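Side-chain contacts in non-toxic crystal protein (Bacillus thuringiensis, PDB 2D42), which is a parasporal crystal protein of unknown activity, found non-toxic although its fold closely resembles that of beta-pore-forming toxins: residues A[195-199]-A[200-204]; A[1-5]-A[6-10]. All coordinates share one frame; numbering follows the deposited sequence.

Interaction 1 of 2, residues A[195-199]-A[200-204]; sequences QRVNI and IDVLQ
The backbone carbonyl oxygen of Asn198 is gripped from the first turn of the following helix: Asp201 N donates to Asn198 O over 3.0 Å, and Val202 N adds a weak bond. The side chain of the same residue serves the helix end as well. With CG anti to the backbone N (chi1 -168°), Asn198 OD1 swings round to accept from Ile200 N at 3.1 Å, an almost straight bond (172°) that satisfies an amide left without a partner inside the helix. Its other amide atom, ND2, is held by Asn218 OD1, which probably settles which way round the amide sits. Ile200 sets CG1 over one face of this amide, 3.3 Å from Asn198 OD1. A water links Asn198 N to Asp201 OD2, tying the strand's last residue to the helix by a second polar route. On the buried side Val197 and Val202 meet through their CG2 methyls at 3.8 Å, crossing at about a right angle, and both touch Tyr12 of helix 5-19. The first strong bond of regular helical spacing is Leu203 N to Ile199 O, 3.1 Å. Such an arrangement is typical of an asparagine N-cap where a beta-strand passes directly into a short helix.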
loop_
_atom_site.group_PDB
_atom_site.type_symbol
_atom_site.label_atom_id
_atom_site.label_comp_id
_atom_site.label_asym_id
_atom_site.label_seq_id
_atom_site.Cartn_x
_atom_site.Cartn_y
_atom_site.Cartn_z
ATOM N N GLN A 195 12.358 -4.052 35.737
ATOM C CA GLN A 195 13.119 -4.734 34.705
ATOM C C GLN A 195 12.926 -4.089 33.330
ATOM O O GLN A 195 11.805 -3.737 32.959
ATOM C CB GLN A 195 12.685 -6.212 34.669
ATOM C CG GLN A 195 13.135 -7.007 33.443
ATOM C CD GLN A 195 12.471 -8.389 33.338
ATOM O OE1 GLN A 195 11.251 -8.529 33.468
ATOM N NE2 GLN A 195 13.281 -9.411 33.083
ATOM N N ARG A 196 14.019 -3.901 32.593
ATOM C CA ARG A 196 13.923 -3.362 31.230
ATOM C C ARG A 196 14.170 -4.572 30.341
ATOM O O ARG A 196 15.225 -5.196 30.430
ATOM C CB ARG A 196 14.994 -2.310 30.927
ATOM C CG ARG A 196 15.030 -1.911 29.448
ATOM C CD ARG A 196 16.232 -1.031 29.092
ATOM N NE ARG A 196 16.119 0.298 29.670
ATOM C CZ ARG A 196 16.951 0.796 30.578
ATOM N NH1 ARG A 196 17.974 0.074 31.015
ATOM N NH2 ARG A 196 16.746 2.013 31.063
ATOM N N VAL A 197 13.198 -4.910 29.500
ATOM C CA VAL A 197 13.329 -6.067 28.624
ATOM C C VAL A 197 13.387 -5.695 27.157
ATOM O O VAL A 197 12.792 -4.704 26.728
ATOM C CB VAL A 197 12.150 -7.046 28.801
ATOM C CG1 VAL A 197 12.085 -7.525 30.242
ATOM C CG2 VAL A 197 10.840 -6.363 28.401
ATOM N N ASN A 198 14.108 -6.503 26.389
ATOM C CA ASN A 198 14.224 -6.282 24.962
ATOM C C ASN A 198 12.967 -6.924 24.372
ATOM O O ASN A 198 12.606 -8.046 24.746
ATOM C CB ASN A 198 15.473 -6.980 24.429
ATOM C CG ASN A 198 15.825 -6.554 23.019
ATOM O OD1 ASN A 198 14.952 -6.385 22.164
ATOM N ND2 ASN A 198 17.117 -6.395 22.763
ATOM N N ILE A 199 12.294 -6.223 23.466
ATOM C CA ILE A 199 11.080 -6.769 22.868
ATOM C C ILE A 199 11.335 -8.094 22.143
ATOM O O ILE A 199 10.433 -8.919 22.025
ATOM C CB ILE A 199 10.425 -5.757 21.891
ATOM C CG1 ILE A 199 9.017 -6.238 21.511
ATOM C CG2 ILE A 199 11.282 -5.602 20.629
ATOM C CD1 ILE A 199 8.055 -6.352 22.698
ATOM N N ILE A 200 12.560 -8.316 21.669
ATOM C CA ILE A 200 12.849 -9.568 20.969
ATOM C C ILE A 200 12.815 -10.759 21.923
ATOM O O ILE A 200 12.458 -11.873 21.530
ATOM C CB ILE A 200 14.225 -9.533 20.250
ATOM C CG1 ILE A 200 15.363 -9.519 21.271
ATOM C CG2 ILE A 200 14.300 -8.310 19.332
ATOM C CD1 ILE A 200 16.744 -9.602 20.641
ATOM N N ASP A 201 13.177 -10.527 23.184
ATOM C CA ASP A 201 13.168 -11.600 24.168
ATOM C C ASP A 201 11.736 -11.916 24.573
ATOM O O ASP A 201 11.412 -13.058 24.907
ATOM C CB ASP A 201 13.993 -11.213 25.392
ATOM C CG ASP A 201 15.463 -11.009 25.065
ATOM O OD1 ASP A 201 16.060 -11.892 24.412
ATOM O OD2 ASP A 201 16.024 -9.968 25.465
ATOM N N VAL A 202 10.881 -10.900 24.537
ATOM C CA VAL A 202 9.470 -11.071 24.878
ATOM C C VAL A 202 8.794 -11.952 23.823
ATOM O O VAL A 202 8.089 -12.910 24.153
ATOM C CB VAL A 202 8.739 -9.708 24.927
ATOM C CG1 VAL A 202 7.237 -9.917 25.047
ATOM C CG2 VAL A 202 9.249 -8.892 26.098
ATOM N N LEU A 203 9.022 -11.614 22.556
ATOM C CA LEU A 203 8.448 -12.343 21.427
ATOM C C LEU A 203 8.963 -13.771 21.388
ATOM O O LEU A 203 8.218 -14.708 21.114
ATOM C CB LEU A 203 8.795 -11.633 20.111
ATOM C CG LEU A 203 8.214 -10.220 19.960
ATOM C CD1 LEU A 203 8.849 -9.500 18.788
ATOM C CD2 LEU A 203 6.708 -10.317 19.790
ATOM N N GLN A 204 10.248 -13.939 21.664
ATOM C CA GLN A 204 10.829 -15.266 21.651
ATOM C C GLN A 204 10.253 -16.105 22.783
ATOM O O GLN A 204 9.875 -17.262 22.586
ATOM C CB GLN A 204 12.345 -15.176 21.777
ATOM C CG GLN A 204 13.041 -16.472 21.468
ATOM C CD GLN A 204 14.433 -16.248 20.940
ATOM O OE1 GLN A 204 15.283 -15.669 21.618
ATOM N NE2 GLN A 204 14.678 -16.698 19.718
HETATM O O HOH W 1 15.484 -8.618 27.748
#

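Interaction 2 of 2, residues A[1-5]-A[6-10]; sequences AIINL and LRELE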
loop_
_atom_site.group_PDB
_atom_site.type_symbol
_atom_site.label_atom_id
_atom_site.label_comp_id
_atom_site.label_asym_id
_atom_site.label_seq_id
_atom_site.Cartn_x
_atom_site.Cartn_y
_atom_site.Cartn_z
ATOM N N ALA A 1 -5.311 -11.248 12.282
ATOM C CA ALA A 1 -5.503 -10.244 13.363
ATOM C C ALA A 1 -4.246 -9.391 13.540
ATOM O O ALA A 1 -3.264 -9.552 12.810
ATOM C CB ALA A 1 -5.858 -10.955 14.677
ATOM N N ILE A 2 -4.280 -8.480 14.508
ATOM C CA ILE A 2 -3.138 -7.601 14.766
ATOM C C ILE A 2 -2.439 -7.981 16.074
ATOM O O ILE A 2 -3.057 -7.984 17.138
ATOM C CB ILE A 2 -3.574 -6.127 14.900
ATOM C CG1 ILE A 2 -4.438 -5.703 13.700
ATOM C CG2 ILE A 2 -2.338 -5.238 15.023
ATOM C CD1 ILE A 2 -3.707 -5.651 12.375
ATOM N N ILE A 3 -1.154 -8.301 15.996
ATOM C CA ILE A 3 -0.415 -8.640 17.205
ATOM C C ILE A 3 -0.183 -7.347 17.978
ATOM O O ILE A 3 0.414 -6.413 17.457
ATOM C CB ILE A 3 0.954 -9.262 16.886
ATOM C CG1 ILE A 3 0.777 -10.650 16.252
ATOM C CG2 ILE A 3 1.810 -9.321 18.164
ATOM C CD1 ILE A 3 0.152 -11.690 17.159
ATOM N N ASN A 4 -0.670 -7.278 19.213
ATOM C CA ASN A 4 -0.463 -6.079 20.013
ATOM C C ASN A 4 0.800 -6.283 20.845
ATOM O O ASN A 4 0.810 -7.088 21.777
ATOM C CB ASN A 4 -1.653 -5.827 20.939
ATOM C CG ASN A 4 -1.529 -4.518 21.677
ATOM O OD1 ASN A 4 -2.229 -3.555 21.378
ATOM N ND2 ASN A 4 -0.616 -4.466 22.633
ATOM N N LEU A 5 1.855 -5.550 20.509
ATOM C CA LEU A 5 3.127 -5.687 21.208
ATOM C C LEU A 5 3.086 -5.397 22.704
ATOM O O LEU A 5 3.820 -6.030 23.471
ATOM C CB LEU A 5 4.192 -4.820 20.528
ATOM C CG LEU A 5 4.510 -5.274 19.095
ATOM C CD1 LEU A 5 5.382 -4.245 18.405
ATOM C CD2 LEU A 5 5.201 -6.630 19.120
ATOM N N LEU A 6 2.253 -4.446 23.124
ATOM C CA LEU A 6 2.136 -4.120 24.546
ATOM C C LEU A 6 1.463 -5.270 25.284
ATOM O O LEU A 6 1.785 -5.559 26.436
ATOM C CB LEU A 6 1.329 -2.833 24.744
ATOM C CG LEU A 6 2.036 -1.540 24.329
ATOM C CD1 LEU A 6 1.090 -0.372 24.507
ATOM C CD2 LEU A 6 3.284 -1.337 25.170
ATOM N N ARG A 7 0.523 -5.923 24.608
ATOM C CA ARG A 7 -0.184 -7.065 25.171
ATOM C C ARG A 7 0.814 -8.210 25.378
ATOM O O ARG A 7 0.787 -8.893 26.408
ATOM C CB ARG A 7 -1.312 -7.495 24.223
ATOM C CG ARG A 7 -1.960 -8.829 24.561
ATOM C CD ARG A 7 -2.567 -8.834 25.955
ATOM N NE ARG A 7 -3.051 -10.165 26.309
ATOM C CZ ARG A 7 -3.239 -10.588 27.557
ATOM N NH1 ARG A 7 -2.985 -9.781 28.581
ATOM N NH2 ARG A 7 -3.671 -11.824 27.781
ATOM N N GLU A 8 1.695 -8.412 24.397
ATOM C CA GLU A 8 2.714 -9.454 24.485
ATOM C C GLU A 8 3.636 -9.160 25.677
ATOM O O GLU A 8 4.053 -10.074 26.386
ATOM C CB GLU A 8 3.557 -9.510 23.203
ATOM C CG GLU A 8 2.806 -9.908 21.936
ATOM C CD GLU A 8 2.234 -11.321 21.996
ATOM O OE1 GLU A 8 2.963 -12.254 22.400
ATOM O OE2 GLU A 8 1.055 -11.495 21.622
ATOM N N LEU A 9 3.951 -7.882 25.879
ATOM C CA LEU A 9 4.820 -7.453 26.981
ATOM C C LEU A 9 4.137 -7.816 28.305
ATOM O O LEU A 9 4.759 -8.355 29.216
ATOM C CB LEU A 9 5.062 -5.933 26.909
ATOM C CG LEU A 9 5.874 -5.298 28.049
ATOM C CD1 LEU A 9 7.287 -5.879 28.059
ATOM C CD2 LEU A 9 5.908 -3.781 27.885
ATOM N N GLU A 10 2.846 -7.526 28.389
ATOM C CA GLU A 10 2.065 -7.833 29.581
ATOM C C GLU A 10 2.066 -9.349 29.829
ATOM O O GLU A 10 2.274 -9.802 30.957
ATOM C CB GLU A 10 0.633 -7.313 29.407
ATOM C CG GLU A 10 -0.234 -7.378 30.653
ATOM C CD GLU A 10 -1.629 -6.829 30.403
ATOM O OE1 GLU A 10 -2.367 -7.428 29.589
ATOM O OE2 GLU A 10 -1.984 -5.796 31.010
HETATM O O HOH W 2 -1.003 -9.737 20.406
#
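Two torsions fold Glu8 back against Ile3 of the preceding strand: CG lies anti to the carbonyl carbon (chi1 -64°), and the chain bends again at chi2 (-63°). The setting is a strand-to-helix junction with Asn4 at the N-cap position. Folded in this way, Glu8 CG rests 3.9 Å from Ile3 CG2, the methylene against the methyl branch, while the carboxylate reaches back along the chain. A water spans the remaining gap, accepting from Asn4 N at 2.8 Å and donating to Glu8 OE2 at 3.0 Å. The other carboxylate oxygen, Glu8 OE1, is bonded to Thr208 OG1, so the two ends of the group are held by different partners and its rotation is probably restricted. Asn4 and Arg7 cross at about a right angle, with Asn4 CB 3.7 Å from Arg7 CB. The helix itself starts with Glu8 N donating to Asn4 O over 3.1 Å and continues with Leu9 N donating to Leu5 O. The Leu5 side chain packs on Val93 of strand 71-94 and on Leu203 of helix 199-206. Arg7, bent at chi2, carries its guanidinium forward along the helix to Glu10. There Arg7 NH1 forms a salt bridge of 2.6 Å with Glu10 OE1, meeting it on the anti side of the carboxylate and with the oxygen in the guanidinium plane.

Overall arrangement
Both contacts pass from strand into helix with asparagine at the N-cap, and both use a water to join the asparagine N to an acidic side chain in the first turn. Interaction 1 is mostly buried, and aliphatic side chains carry much of it; interaction 2 is only partly buried and joins strand to helix mainly through backbone bonds, a water and the Glu8 chain, its salt bridge lying within the helix. Their centres are about 12 Å apart, and helix 5-19 meets both elements of interaction 1: Leu9 CD1 lies 3.6 Å from Val197 CG2 of the strand, Leu5 CD2 4.0 Å from Leu203 CD2 of the helix. Strands 2-4 and 189-198 belong to the same large mixed sheet.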